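Local coordinates for protein phosphatase Slingshot homolog 2 (Homo sapiens, PDB 2NT2) that removes phosphate from phosphotyrosine, phosphoserine and phosphothreonine in proteins, activating cofilin and so regulating actin filament dynamics, at residues A[11-16]-A[120-125]; A[20-25]-A[42-47]; A[32-37]-A[68-73]; A[55-60]-A[126-131]. The protein carries 1 engineered substitution. One frame throughout, in Å; residues are numbered along the deposited sequence.

In the fold
All four contacts belong to the catalytic domain. Interactions 1 and 3 both reach the mixed sheet, on strands 11-14 and 30-35, with centres about 15 Å apart. Interaction 2 lies at the surface and touches both: Phe43 CE2 comes within 3.4 Å of Glu16 O, and Leu25 CD1 packs 4.0 Å from Ile33 CD1. Interaction 4 continues the chain from interaction 1, since 126-131 directly follows 120-125. Ser88 replaces the active-site cysteine in this engineered protein. The side chain of Ser15 in interaction 1 is about 6 Å from that of Ser88. The side chain of Asp57 in interaction 4 is about 7 Å from that of Ser88, and about 3 Å from a bound sulfate.

Interaction 1. Residues A[11-16]-A[120-125]; sequences VFLGSE and ERRTVT
The guanidinium of Arg122 lies across the end of strand 11-14. Gly14 CA sits over one of its faces, 4.0 Å above the plane and displaced toward the rim. Leu13 C lies over the same face. Water 1 is at the edge, in the plane, and accepts a hydrogen bond from Arg122 NH2 at 3.0 Å. The same water is joined to Ser15 OG by a weak bond of 3.4 Å. It therefore links the arginine to the residue at the N-cap of helix 16-19.

The aliphatic part of Arg122 does the apolar packing. Its CG is trans to the backbone N (chi1 -177°), and the chain bends at chi2 (143°). This carries CD onto Leu13, whose CD2 lies 3.5 Å from Arg122 CD. The same methyl, Leu13 CD2, meets Thr125 CG2 at 3.7 Å. Leu13 thus fills the angle between the arginine chain and the end of the turn 122-125, which follows helix 111-121. Beyond this contact, Leu13 also packs on helix 94-107.

The polar end of Arg122 is bound mainly by other parts of the chain. NE bonds to Gly91 O, NH2 to Met90 O and NH1 to Thr5 OG1. Gly91 and Met90 belong to the phosphate-binding loop that follows Ser88. The contact is apolar along the arginine chain and polar at its end. Methylenes of Arg122 pack on Leu13, while NE and NH2 hold backbone carbonyls of the active-site loop and NH1 holds the Thr5 hydroxyl. This pattern is consistent with a second-shell arginine that helps fix that loop.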
loop_
_atom_site.group_PDB
_atom_site.type_symbol
_atom_site.label_atom_id
_atom_site.label_comp_id
_atom_site.label_asym_id
_atom_site.label_seq_id
_atom_site.Cartn_x
_atom_site.Cartn_y
_atom_site.Cartn_z
ATOM N N VAL A 11 5.461 2.668 -7.151
ATOM C CA VAL A 11 4.755 1.940 -6.090
ATOM C C VAL A 11 5.056 0.448 -6.128
ATOM O O VAL A 11 4.860 -0.209 -7.153
ATOM C CB VAL A 11 3.227 2.115 -6.160
ATOM C CG1 VAL A 11 2.527 1.296 -5.080
ATOM C CG2 VAL A 11 2.835 3.580 -6.050
ATOM N N PHE A 12 5.494 -0.089 -4.991
ATOM C CA PHE A 12 5.638 -1.535 -4.843
ATOM C C PHE A 12 4.691 -2.040 -3.756
ATOM O O PHE A 12 4.469 -1.336 -2.771
ATOM C CB PHE A 12 7.077 -1.930 -4.502
ATOM C CG PHE A 12 7.993 -1.995 -5.717
ATOM C CD1 PHE A 12 8.645 -0.862 -6.171
ATOM C CD2 PHE A 12 8.183 -3.192 -6.389
ATOM C CE1 PHE A 12 9.474 -0.917 -7.277
ATOM C CE2 PHE A 12 9.005 -3.257 -7.497
ATOM C CZ PHE A 12 9.651 -2.118 -7.946
ATOM N N LEU A 13 4.189 -3.246 -3.951
ATOM C CA LEU A 13 3.352 -3.931 -2.967
ATOM C C LEU A 13 4.050 -5.184 -2.452
ATOM O O LEU A 13 4.452 -6.040 -3.251
ATOM C CB LEU A 13 2.003 -4.265 -3.614
ATOM C CG LEU A 13 0.974 -4.946 -2.708
ATOM C CD1 LEU A 13 0.614 -4.022 -1.558
ATOM C CD2 LEU A 13 -0.260 -5.355 -3.502
ATOM N N GLY A 14 4.228 -5.332 -1.138
ATOM C CA GLY A 14 5.019 -6.449 -0.637
ATOM C C GLY A 14 4.754 -6.854 0.793
ATOM O O GLY A 14 3.767 -6.476 1.421
ATOM N N SER A 15 5.665 -7.654 1.351
ATOM C CA SER A 15 5.535 -8.193 2.695
ATOM C C SER A 15 6.607 -7.652 3.633
ATOM O O SER A 15 7.466 -6.863 3.241
ATOM C CB SER A 15 5.611 -9.727 2.662
ATOM O OG SER A 15 6.868 -10.156 2.154
ATOM N N GLU A 16 6.555 -8.113 4.887
ATOM C CA GLU A 16 7.562 -7.718 5.864
ATOM C C GLU A 16 8.934 -8.255 5.483
ATOM O O GLU A 16 9.953 -7.622 5.762
ATOM C CB GLU A 16 7.187 -8.193 7.270
ATOM C CG GLU A 16 7.073 -9.700 7.424
ATOM C CD GLU A 16 7.247 -10.135 8.867
ATOM O OE1 GLU A 16 6.456 -10.972 9.342
ATOM O OE2 GLU A 16 8.177 -9.631 9.530
ATOM N N GLU A 120 -4.052 -8.821 -10.766
ATOM C CA GLU A 120 -3.337 -9.404 -11.895
ATOM C C GLU A 120 -1.844 -9.517 -11.634
ATOM O O GLU A 120 -1.234 -10.547 -11.922
ATOM C CB GLU A 120 -3.571 -8.575 -13.161
ATOM C CG GLU A 120 -4.099 -9.404 -14.323
ATOM C CD GLU A 120 -3.715 -8.825 -15.666
ATOM O OE1 GLU A 120 -2.582 -9.089 -16.125
ATOM O OE2 GLU A 120 -4.547 -8.115 -16.274
ATOM N N ARG A 121 -1.230 -8.469 -11.094
ATOM C CA ARG A 121 0.198 -8.494 -10.799
ATOM C C ARG A 121 0.516 -9.177 -9.482
ATOM O O ARG A 121 1.481 -9.933 -9.365
ATOM C CB ARG A 121 0.736 -7.053 -10.788
ATOM C CG ARG A 121 0.690 -6.436 -12.168
ATOM C CD ARG A 121 0.184 -5.002 -12.185
ATOM N NE ARG A 121 -0.551 -4.741 -13.426
ATOM C CZ ARG A 121 -0.027 -4.194 -14.515
ATOM N NH1 ARG A 121 1.253 -3.841 -14.518
ATOM N NH2 ARG A 121 -0.776 -4.009 -15.592
ATOM N N ARG A 122 -0.299 -8.911 -8.465
ATOM C CA ARG A 122 -0.080 -9.577 -7.179
ATOM C C ARG A 122 -1.249 -10.505 -6.863
ATOM O O ARG A 122 -2.206 -10.127 -6.197
ATOM C CB ARG A 122 0.135 -8.562 -6.059
ATOM C CG ARG A 122 0.447 -9.213 -4.723
ATOM C CD ARG A 122 1.465 -8.405 -3.932
ATOM N NE ARG A 122 1.772 -9.078 -2.668
ATOM C CZ ARG A 122 2.959 -9.608 -2.397
ATOM N NH1 ARG A 122 3.929 -9.524 -3.295
ATOM N NH2 ARG A 122 3.169 -10.206 -1.233
ATOM N N THR A 123 -1.150 -11.714 -7.391
ATOM C CA THR A 123 -2.182 -12.729 -7.335
ATOM C C THR A 123 -2.598 -13.078 -5.918
ATOM O O THR A 123 -3.739 -13.494 -5.686
ATOM C CB THR A 123 -1.709 -14.003 -8.070
ATOM O OG1 THR A 123 -0.635 -14.617 -7.353
ATOM C CG2 THR A 123 -1.154 -13.621 -9.439
ATOM N N VAL A 124 -1.707 -12.929 -4.937
ATOM C CA VAL A 124 -2.098 -13.283 -3.573
ATOM C C VAL A 124 -2.917 -12.171 -2.921
ATOM O O VAL A 124 -3.447 -12.367 -1.822
ATOM C CB VAL A 124 -0.910 -13.628 -2.663
ATOM C CG1 VAL A 124 -0.364 -15.006 -2.997
ATOM C CG2 VAL A 124 0.180 -12.576 -2.751
ATOM N N THR A 125 -3.031 -11.025 -3.581
ATOM C CA THR A 125 -3.827 -9.924 -3.053
ATOM C C THR A 125 -5.230 -10.379 -2.663
ATOM O O THR A 125 -5.962 -10.981 -3.445
ATOM C CB THR A 125 -3.962 -8.751 -4.042
ATOM O OG1 THR A 125 -4.452 -9.238 -5.294
ATOM C CG2 THR A 125 -2.604 -8.116 -4.296
HETATM O O HOH W 1 6.165 -10.591 -1.177
#

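Interaction 2. Residues A[20-25]-A[42-47]; sequences SNLEDL and NFFPGV
Phe43 gives 20-25 a ring face; Phe44 gives it both a face and an edge. The contact lies at the surface of the dual-specificity phosphatase domain and joins the N-capped start of helix 22-27 to the loop between strands 30-35 and 49-52. Ser20 CB lies over the centre of the Phe43 ring, 3.7 Å from the centroid and 11° off the ring normal, a CH-pi contact. An alanine in place of Phe43 is likely to leave Ser20 CB without its aromatic partner and to open a gap beside it.

Phe44 is gripped from two sides. Phe43 CB lies over one face, and Leu22 CB is over the opposite one, shifted toward the rim. The Leu22 CB approach is also CH-pi, 4.0 Å from the Phe44 centroid. The edge of the Phe44 ring points at the backbone of Ser20. Leu22, its CG anti to N (chi1 169°), reaches Val47 CG1 with CD1 at 3.8 Å.

The helix start is closed by Asn21, whose OD1 accepts from Asp24 N at 3.0 Å. The donor comes from above the Asn21 carbonyl plane. At the Phe44 edge, CZ approaches Ser20 O to 3.1 Å, near the ring plane.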
loop_
_atom_site.group_PDB
_atom_site.type_symbol
_atom_site.label_atom_id
_atom_site.label_comp_id
_atom_site.label_asym_id
_atom_site.label_seq_id
_atom_site.Cartn_x
_atom_site.Cartn_y
_atom_site.Cartn_z
ATOM N N SER A 20 12.416 -6.099 4.983
ATOM C CA SER A 20 13.678 -6.372 5.667
ATOM C C SER A 20 14.812 -6.720 4.705
ATOM O O SER A 20 15.935 -6.996 5.145
ATOM C CB SER A 20 13.535 -7.449 6.735
ATOM O OG SER A 20 13.054 -8.697 6.305
ATOM N N ASN A 21 14.543 -6.717 3.406
ATOM C CA ASN A 21 15.574 -7.056 2.417
ATOM C C ASN A 21 16.188 -5.802 1.811
ATOM O O ASN A 21 15.815 -5.402 0.713
ATOM C CB ASN A 21 14.971 -7.951 1.341
ATOM C CG ASN A 21 15.962 -8.455 0.319
ATOM O OD1 ASN A 21 16.970 -7.817 0.032
ATOM N ND2 ASN A 21 15.662 -9.608 -0.268
ATOM N N LEU A 22 17.120 -5.189 2.526
ATOM C CA LEU A 22 17.650 -3.866 2.219
ATOM C C LEU A 22 18.175 -3.754 0.793
ATOM O O LEU A 22 17.777 -2.870 0.033
ATOM C CB LEU A 22 18.747 -3.494 3.215
ATOM C CG LEU A 22 19.607 -2.265 2.940
ATOM C CD1 LEU A 22 18.762 -1.027 2.705
ATOM C CD2 LEU A 22 20.570 -2.017 4.096
ATOM N N GLU A 23 19.089 -4.652 0.445
ATOM C CA GLU A 23 19.719 -4.648 -0.869
ATOM C C GLU A 23 18.664 -4.718 -1.967
ATOM O O GLU A 23 18.779 -4.051 -2.992
ATOM C CB GLU A 23 20.683 -5.820 -0.978
ATOM C CG GLU A 23 22.125 -5.538 -1.292
ATOM C CD GLU A 23 22.674 -4.220 -0.800
ATOM O OE1 GLU A 23 22.514 -3.202 -1.521
ATOM O OE2 GLU A 23 23.266 -4.170 0.300
ATOM N N ASP A 24 17.624 -5.533 -1.765
ATOM C CA ASP A 24 16.591 -5.626 -2.792
ATOM C C ASP A 24 15.940 -4.260 -3.028
ATOM O O ASP A 24 15.772 -3.823 -4.161
ATOM C CB ASP A 24 15.513 -6.641 -2.415
ATOM C CG ASP A 24 14.534 -6.846 -3.559
ATOM O OD1 ASP A 24 14.845 -7.642 -4.470
ATOM O OD2 ASP A 24 13.453 -6.218 -3.568
ATOM N N LEU A 25 15.592 -3.613 -1.931
ATOM C CA LEU A 25 14.953 -2.315 -1.874
ATOM C C LEU A 25 15.822 -1.233 -2.509
ATOM O O LEU A 25 15.363 -0.455 -3.347
ATOM C CB LEU A 25 14.661 -1.935 -0.412
ATOM C CG LEU A 25 13.536 -2.726 0.260
ATOM C CD1 LEU A 25 13.224 -2.184 1.641
ATOM C CD2 LEU A 25 12.295 -2.715 -0.622
ATOM N N ASN A 42 9.892 -0.941 11.485
ATOM C CA ASN A 42 10.684 -0.186 10.540
ATOM C C ASN A 42 12.137 -0.677 10.609
ATOM O O ASN A 42 12.900 -0.257 11.476
ATOM C CB ASN A 42 10.657 1.308 10.843
ATOM C CG ASN A 42 9.320 1.976 10.625
ATOM O OD1 ASN A 42 9.184 3.178 10.871
ATOM N ND2 ASN A 42 8.338 1.215 10.153
ATOM N N PHE A 43 12.489 -1.596 9.724
ATOM C CA PHE A 43 13.765 -2.283 9.769
ATOM C C PHE A 43 14.961 -1.373 9.573
ATOM O O PHE A 43 16.026 -1.623 10.154
ATOM C CB PHE A 43 13.773 -3.394 8.701
ATOM C CG PHE A 43 12.724 -4.463 8.984
ATOM C CD1 PHE A 43 12.831 -5.280 10.099
ATOM C CD2 PHE A 43 11.646 -4.635 8.133
ATOM C CE1 PHE A 43 11.884 -6.251 10.364
ATOM C CE2 PHE A 43 10.693 -5.605 8.393
ATOM C CZ PHE A 43 10.810 -6.411 9.510
ATOM N N PHE A 44 14.856 -0.329 8.748
ATOM C CA PHE A 44 16.057 0.450 8.428
ATOM C C PHE A 44 15.883 1.944 8.631
ATOM O O PHE A 44 15.984 2.734 7.685
ATOM C CB PHE A 44 16.497 0.160 6.982
ATOM C CG PHE A 44 16.443 -1.320 6.629
ATOM C CD1 PHE A 44 15.432 -1.826 5.829
ATOM C CD2 PHE A 44 17.408 -2.187 7.113
ATOM C CE1 PHE A 44 15.380 -3.172 5.517
ATOM C CE2 PHE A 44 17.362 -3.538 6.808
ATOM C CZ PHE A 44 16.346 -4.031 6.012
ATOM N N PRO A 45 15.638 2.394 9.855
ATOM C CA PRO A 45 15.546 3.848 10.082
ATOM C C PRO A 45 16.909 4.498 9.867
ATOM O O PRO A 45 17.915 4.048 10.420
ATOM C CB PRO A 45 15.107 3.960 11.538
ATOM C CG PRO A 45 14.629 2.604 11.930
ATOM C CD PRO A 45 15.421 1.633 11.092
ATOM N N GLY A 46 16.967 5.546 9.051
ATOM C CA GLY A 46 18.253 6.138 8.699
ATOM C C GLY A 46 18.663 5.782 7.280
ATOM O O GLY A 46 19.591 6.363 6.715
ATOM N N VAL A 47 17.965 4.811 6.701
ATOM C CA VAL A 47 18.127 4.455 5.298
ATOM C C VAL A 47 16.903 4.908 4.512
ATOM O O VAL A 47 17.016 5.475 3.424
ATOM C CB VAL A 47 18.325 2.939 5.105
ATOM C CG1 VAL A 47 18.588 2.614 3.642
ATOM C CG2 VAL A 47 19.465 2.433 5.982
#

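Interaction 3. Residues A[32-37]-A[68-73]; sequences YILNVT and NDTYKF
Tyr32, Leu34, Thr70 and Phe73 form a buried strand-to-helix contact of the phosphatase fold. Helix 67-79 packs here against strand 30-35 of the central sheet. The two short segments run nearly antiparallel, at 167°, with axes 9.9 Å apart.

Phe73 carries most of the packing. A chi1 of -169° swings its CG away from the backbone N and sends the ring toward the strand. Tyr32 meets it in an offset edge-to-face stack. The Tyr32 edge points to the Phe73 face, with centroids 5.8 Å apart and planes at 79°. Phe73 CE2 also reaches Tyr32 CB at 3.8 Å and the backbone carbonyl Ile33 O at 3.6 Å. A serine in place of Phe73 would probably leave the Tyr32 edge without a face to rest on and open a gap between helix and strand.

One helical turn earlier, Leu34 CD2 lies against Thr70 CB at 3.8 Å. These two side chains cross at about a right angle. The hydroxyl of Thr70 is bonded instead to Trp67 O, within its own helix.

Strand 30-35 has strand 83-87 on one side and strand 49-52 on the other. Phe73 also touches His51 and Glu49 of strand 49-52, while Thr70 packs on Thr98 of helix 94-107.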
loop_
_atom_site.group_PDB
_atom_site.type_symbol
_atom_site.label_atom_id
_atom_site.label_comp_id
_atom_site.label_asym_id
_atom_site.label_seq_id
_atom_site.Cartn_x
_atom_site.Cartn_y
_atom_site.Cartn_z
ATOM N N TYR A 32 11.272 5.347 0.072
ATOM C CA TYR A 32 10.101 5.580 0.899
ATOM C C TYR A 32 9.441 4.243 1.231
ATOM O O TYR A 32 9.311 3.375 0.370
ATOM C CB TYR A 32 9.090 6.481 0.189
ATOM C CG TYR A 32 9.604 7.850 -0.168
ATOM C CD1 TYR A 32 10.261 8.072 -1.373
ATOM C CD2 TYR A 32 9.432 8.923 0.698
ATOM C CE1 TYR A 32 10.737 9.324 -1.713
ATOM C CE2 TYR A 32 9.910 10.178 0.359
ATOM C CZ TYR A 32 10.558 10.373 -0.843
ATOM O OH TYR A 32 11.028 11.627 -1.167
ATOM N N ILE A 33 9.025 4.082 2.481
ATOM C CA ILE A 33 8.354 2.843 2.856
ATOM C C ILE A 33 7.083 3.136 3.649
ATOM O O ILE A 33 7.141 3.756 4.708
ATOM C CB ILE A 33 9.262 1.924 3.680
ATOM C CG1 ILE A 33 10.584 1.565 2.999
ATOM C CG2 ILE A 33 8.511 0.658 4.073
ATOM C CD1 ILE A 33 11.480 0.701 3.865
ATOM N N LEU A 34 5.973 2.682 3.081
ATOM C CA LEU A 34 4.666 2.709 3.710
ATOM C C LEU A 34 4.390 1.364 4.390
ATOM O O LEU A 34 4.085 0.355 3.755
ATOM C CB LEU A 34 3.580 3.037 2.693
ATOM C CG LEU A 34 2.169 3.267 3.235
ATOM C CD1 LEU A 34 2.195 4.168 4.458
ATOM C CD2 LEU A 34 1.279 3.850 2.144
ATOM N N ASN A 35 4.556 1.391 5.703
ATOM C CA ASN A 35 4.372 0.246 6.574
ATOM C C ASN A 35 2.976 0.267 7.195
ATOM O O ASN A 35 2.749 0.968 8.177
ATOM C CB ASN A 35 5.448 0.279 7.661
ATOM C CG ASN A 35 5.428 -0.944 8.548
ATOM O OD1 ASN A 35 4.453 -1.692 8.547
ATOM N ND2 ASN A 35 6.512 -1.128 9.295
ATOM N N VAL A 36 2.063 -0.487 6.603
ATOM C CA VAL A 36 0.663 -0.537 6.987
ATOM C C VAL A 36 0.408 -1.601 8.047
ATOM O O VAL A 36 -0.438 -2.487 7.881
ATOM C CB VAL A 36 -0.235 -0.826 5.763
ATOM C CG1 VAL A 36 -1.680 -0.450 6.066
ATOM C CG2 VAL A 36 0.260 -0.065 4.547
ATOM N N THR A 37 1.180 -1.559 9.130
ATOM C CA THR A 37 1.049 -2.516 10.213
ATOM C C THR A 37 1.212 -1.822 11.569
ATOM O O THR A 37 1.793 -0.740 11.644
ATOM C CB THR A 37 2.072 -3.665 10.171
ATOM O OG1 THR A 37 3.280 -3.257 10.840
ATOM C CG2 THR A 37 2.460 -4.072 8.762
ATOM N N ASN A 68 -6.091 8.899 2.837
ATOM C CA ASN A 68 -5.582 10.171 2.313
ATOM C C ASN A 68 -4.184 10.453 2.857
ATOM O O ASN A 68 -3.360 11.075 2.199
ATOM C CB ASN A 68 -6.537 11.315 2.629
ATOM C CG ASN A 68 -5.939 12.683 2.365
ATOM O OD1 ASN A 68 -5.410 13.319 3.279
ATOM N ND2 ASN A 68 -6.029 13.159 1.130
ATOM N N ASP A 69 -3.933 9.940 4.055
ATOM C CA ASP A 69 -2.612 9.932 4.666
ATOM C C ASP A 69 -1.665 9.087 3.813
ATOM O O ASP A 69 -0.537 9.465 3.512
ATOM C CB ASP A 69 -2.661 9.321 6.063
ATOM C CG ASP A 69 -3.263 10.217 7.120
ATOM O OD1 ASP A 69 -3.770 11.305 6.778
ATOM O OD2 ASP A 69 -3.229 9.824 8.309
ATOM N N THR A 70 -2.166 7.909 3.444
ATOM C CA THR A 70 -1.407 7.005 2.583
ATOM C C THR A 70 -1.214 7.653 1.217
ATOM O O THR A 70 -0.119 7.653 0.653
ATOM C CB THR A 70 -2.098 5.640 2.467
ATOM O OG1 THR A 70 -3.416 5.772 1.927
ATOM C CG2 THR A 70 -2.311 5.034 3.856
ATOM N N TYR A 71 -2.292 8.255 0.715
ATOM C CA TYR A 71 -2.210 9.006 -0.526
ATOM C C TYR A 71 -1.094 10.048 -0.465
ATOM O O TYR A 71 -0.282 10.126 -1.391
ATOM C CB TYR A 71 -3.537 9.720 -0.839
ATOM C CG TYR A 71 -3.465 10.480 -2.148
ATOM C CD1 TYR A 71 -3.614 9.804 -3.356
ATOM C CD2 TYR A 71 -3.251 11.848 -2.193
ATOM C CE1 TYR A 71 -3.552 10.474 -4.563
ATOM C CE2 TYR A 71 -3.187 12.529 -3.396
ATOM C CZ TYR A 71 -3.338 11.835 -4.579
ATOM O OH TYR A 71 -3.277 12.498 -5.781
ATOM N N LYS A 72 -1.090 10.830 0.602
ATOM C CA LYS A 72 -0.142 11.911 0.829
ATOM C C LYS A 72 1.305 11.433 0.726
ATOM O O LYS A 72 2.140 12.038 0.057
ATOM C CB LYS A 72 -0.385 12.529 2.210
ATOM C CG LYS A 72 -0.120 14.017 2.307
ATOM C CD LYS A 72 1.066 14.330 3.210
ATOM C CE LYS A 72 2.040 15.308 2.571
ATOM N NZ LYS A 72 2.720 14.723 1.379
ATOM N N PHE A 73 1.594 10.343 1.429
ATOM C CA PHE A 73 2.938 9.800 1.477
ATOM C C PHE A 73 3.394 9.282 0.115
ATOM O O PHE A 73 4.481 9.633 -0.344
ATOM C CB PHE A 73 3.013 8.681 2.522
ATOM C CG PHE A 73 4.440 8.243 2.822
ATOM C CD1 PHE A 73 5.296 9.090 3.505
ATOM C CD2 PHE A 73 4.898 7.000 2.422
ATOM C CE1 PHE A 73 6.592 8.708 3.785
ATOM C CE2 PHE A 73 6.196 6.612 2.699
ATOM C CZ PHE A 73 7.042 7.465 3.384
#

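Interaction 4. Residues A[55-60]-A[126-131]; sequences VYDEEA and KPNPSF
Asn128 uses both ends of its amide at once. ND2 donates to Asp57 OD1 at 3.1 Å, with an angle at the hydrogen of 144°. The donor meets OD1 from above the carboxylate plane, 42° out of it. Asp57 OD1 has a second partner, Ser93 OG. That hydroxyl is bonded to Asn128 N as well, so Ser93 bonds to both segments. The other carboxylate oxygen, OD2, lies close to a bound sulfate.

The far end of the amide turns to its own backbone. Asn128 OD1 accepts from Phe131 N at 2.9 Å. This is the capping bond of Asn128, the N-cap residue of helix 129-143. The bond comes from above the amide carbonyl plane. The loop 55-60, which this helix start touches, lies beside the active site. Its place between strand 49-52 and helix 67-79 is consistent with the loop that carries the general acid in related cysteine-dependent phosphatases.

Farther along, Ser130 OG donates to the backbone carbonyl Glu59 O at 2.8 Å. With OG trans to its own N (chi1 167°), the hydroxyl is turned to that oxygen. Glu59 CB packs on Ser130 CB at 3.9 Å.

The Asn128 amide nitrogen lies over the face of the Phe131 ring: ND2 is 3.4 Å from its plane, over the centre. Phe131 CE1 also comes to 3.4 Å from Asp57 OD1, and its CE2 lies 3.8 Å from Glu58 O. Phe131 also rests on Arg94 and Ser97 of helix 94-107.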
loop_
_atom_site.group_PDB
_atom_site.type_symbol
_atom_site.label_atom_id
_atom_site.label_comp_id
_atom_site.label_asym_id
_atom_site.label_seq_id
_atom_site.Cartn_x
_atom_site.Cartn_y
_atom_site.Cartn_z
ATOM N N VAL A 55 -2.192 -0.387 12.530
ATOM C CA VAL A 55 -3.480 -1.036 12.402
ATOM C C VAL A 55 -3.334 -2.541 12.250
ATOM O O VAL A 55 -2.346 -3.029 11.687
ATOM C CB VAL A 55 -4.182 -0.445 11.154
ATOM C CG1 VAL A 55 -4.510 -1.541 10.157
ATOM C CG2 VAL A 55 -5.401 0.359 11.547
ATOM N N TYR A 56 -4.295 -3.315 12.757
ATOM C CA TYR A 56 -4.235 -4.763 12.582
ATOM C C TYR A 56 -5.120 -5.191 11.402
ATOM O O TYR A 56 -6.072 -4.507 11.030
ATOM C CB TYR A 56 -4.657 -5.512 13.829
ATOM C CG TYR A 56 -3.830 -5.354 15.073
ATOM C CD1 TYR A 56 -4.291 -4.602 16.147
ATOM C CD2 TYR A 56 -2.586 -5.955 15.203
ATOM C CE1 TYR A 56 -3.545 -4.447 17.301
ATOM C CE2 TYR A 56 -1.831 -5.807 16.351
ATOM C CZ TYR A 56 -2.310 -5.055 17.398
ATOM O OH TYR A 56 -1.561 -4.905 18.546
ATOM N N ASP A 57 -4.783 -6.338 10.828
ATOM C CA ASP A 57 -5.523 -6.950 9.735
ATOM C C ASP A 57 -6.779 -7.645 10.256
ATOM O O ASP A 57 -6.845 -8.877 10.309
ATOM C CB ASP A 57 -4.642 -7.972 9.005
ATOM C CG ASP A 57 -5.212 -8.378 7.659
ATOM O OD1 ASP A 57 -6.094 -7.659 7.147
ATOM O OD2 ASP A 57 -4.752 -9.410 7.118
ATOM N N GLU A 58 -7.755 -6.838 10.657
ATOM C CA GLU A 58 -8.990 -7.323 11.249
ATOM C C GLU A 58 -10.190 -6.471 10.821
ATOM O O GLU A 58 -10.016 -5.311 10.465
ATOM C CB GLU A 58 -8.912 -7.337 12.775
ATOM C CG GLU A 58 -7.736 -6.590 13.370
ATOM C CD GLU A 58 -8.126 -5.788 14.599
ATOM O OE1 GLU A 58 -8.490 -4.605 14.451
ATOM O OE2 GLU A 58 -8.067 -6.383 15.690
ATOM N N GLU A 59 -11.359 -7.083 10.888
ATOM C CA GLU A 59 -12.614 -6.483 10.449
ATOM C C GLU A 59 -12.882 -5.149 11.141
ATOM O O GLU A 59 -13.551 -4.278 10.585
ATOM C CB GLU A 59 -13.767 -7.459 10.678
ATOM C CG GLU A 59 -14.986 -6.880 11.358
ATOM C CD GLU A 59 -15.653 -7.855 12.308
ATOM O OE1 GLU A 59 -16.537 -7.393 13.075
ATOM O OE2 GLU A 59 -15.289 -9.060 12.313
ATOM N N ALA A 60 -12.350 -5.001 12.347
ATOM C CA ALA A 60 -12.586 -3.827 13.174
ATOM C C ALA A 60 -11.702 -2.660 12.757
ATOM O O ALA A 60 -11.860 -1.531 13.226
ATOM C CB ALA A 60 -12.357 -4.162 14.641
ATOM N N LYS A 126 -5.603 -10.050 -1.434
ATOM C CA LYS A 126 -6.876 -10.498 -0.877
ATOM C C LYS A 126 -7.239 -9.649 0.336
ATOM O O LYS A 126 -7.011 -10.046 1.478
ATOM C CB LYS A 126 -6.789 -11.978 -0.505
ATOM C CG LYS A 126 -7.964 -12.504 0.301
ATOM C CD LYS A 126 -8.159 -13.997 0.086
ATOM C CE LYS A 126 -9.600 -14.420 0.306
ATOM N NZ LYS A 126 -10.276 -14.820 -0.959
ATOM N N PRO A 127 -7.785 -8.469 0.072
ATOM C CA PRO A 127 -8.244 -7.607 1.170
ATOM C C PRO A 127 -9.260 -8.342 2.033
ATOM O O PRO A 127 -10.069 -9.126 1.538
ATOM C CB PRO A 127 -8.877 -6.425 0.439
ATOM C CG PRO A 127 -8.188 -6.393 -0.891
ATOM C CD PRO A 127 -7.988 -7.844 -1.250
ATOM N N ASN A 128 -9.198 -8.114 3.346
ATOM C CA ASN A 128 -10.163 -8.792 4.224
ATOM C C ASN A 128 -11.556 -8.218 3.978
ATOM O O ASN A 128 -11.695 -7.077 3.520
ATOM C CB ASN A 128 -9.702 -8.740 5.660
ATOM C CG ASN A 128 -10.068 -7.566 6.521
ATOM O OD1 ASN A 128 -11.126 -6.944 6.427
ATOM N ND2 ASN A 128 -9.171 -7.236 7.456
ATOM N N PRO A 129 -12.591 -9.010 4.245
ATOM C CA PRO A 129 -13.958 -8.675 3.836
ATOM C C PRO A 129 -14.381 -7.280 4.278
ATOM O O PRO A 129 -15.082 -6.579 3.538
ATOM C CB PRO A 129 -14.812 -9.720 4.561
ATOM C CG PRO A 129 -13.891 -10.881 4.740
ATOM C CD PRO A 129 -12.533 -10.289 4.981
ATOM N N SER A 130 -13.960 -6.875 5.476
ATOM C CA SER A 130 -14.204 -5.510 5.942
ATOM C C SER A 130 -13.404 -4.506 5.127
ATOM O O SER A 130 -13.853 -3.395 4.838
ATOM C CB SER A 130 -13.867 -5.376 7.425
ATOM O OG SER A 130 -13.815 -4.021 7.829
ATOM N N PHE A 131 -12.199 -4.893 4.704
ATOM C CA PHE A 131 -11.433 -3.968 3.865
ATOM C C PHE A 131 -12.108 -3.830 2.509
ATOM O O PHE A 131 -12.131 -2.756 1.913
ATOM C CB PHE A 131 -9.986 -4.430 3.729
ATOM C CG PHE A 131 -9.186 -4.247 5.018
ATOM C CD1 PHE A 131 -7.883 -4.719 5.116
ATOM C CD2 PHE A 131 -9.751 -3.605 6.106
ATOM C CE1 PHE A 131 -7.169 -4.550 6.286
ATOM C CE2 PHE A 131 -9.042 -3.432 7.279
ATOM C CZ PHE A 131 -7.743 -3.903 7.363
#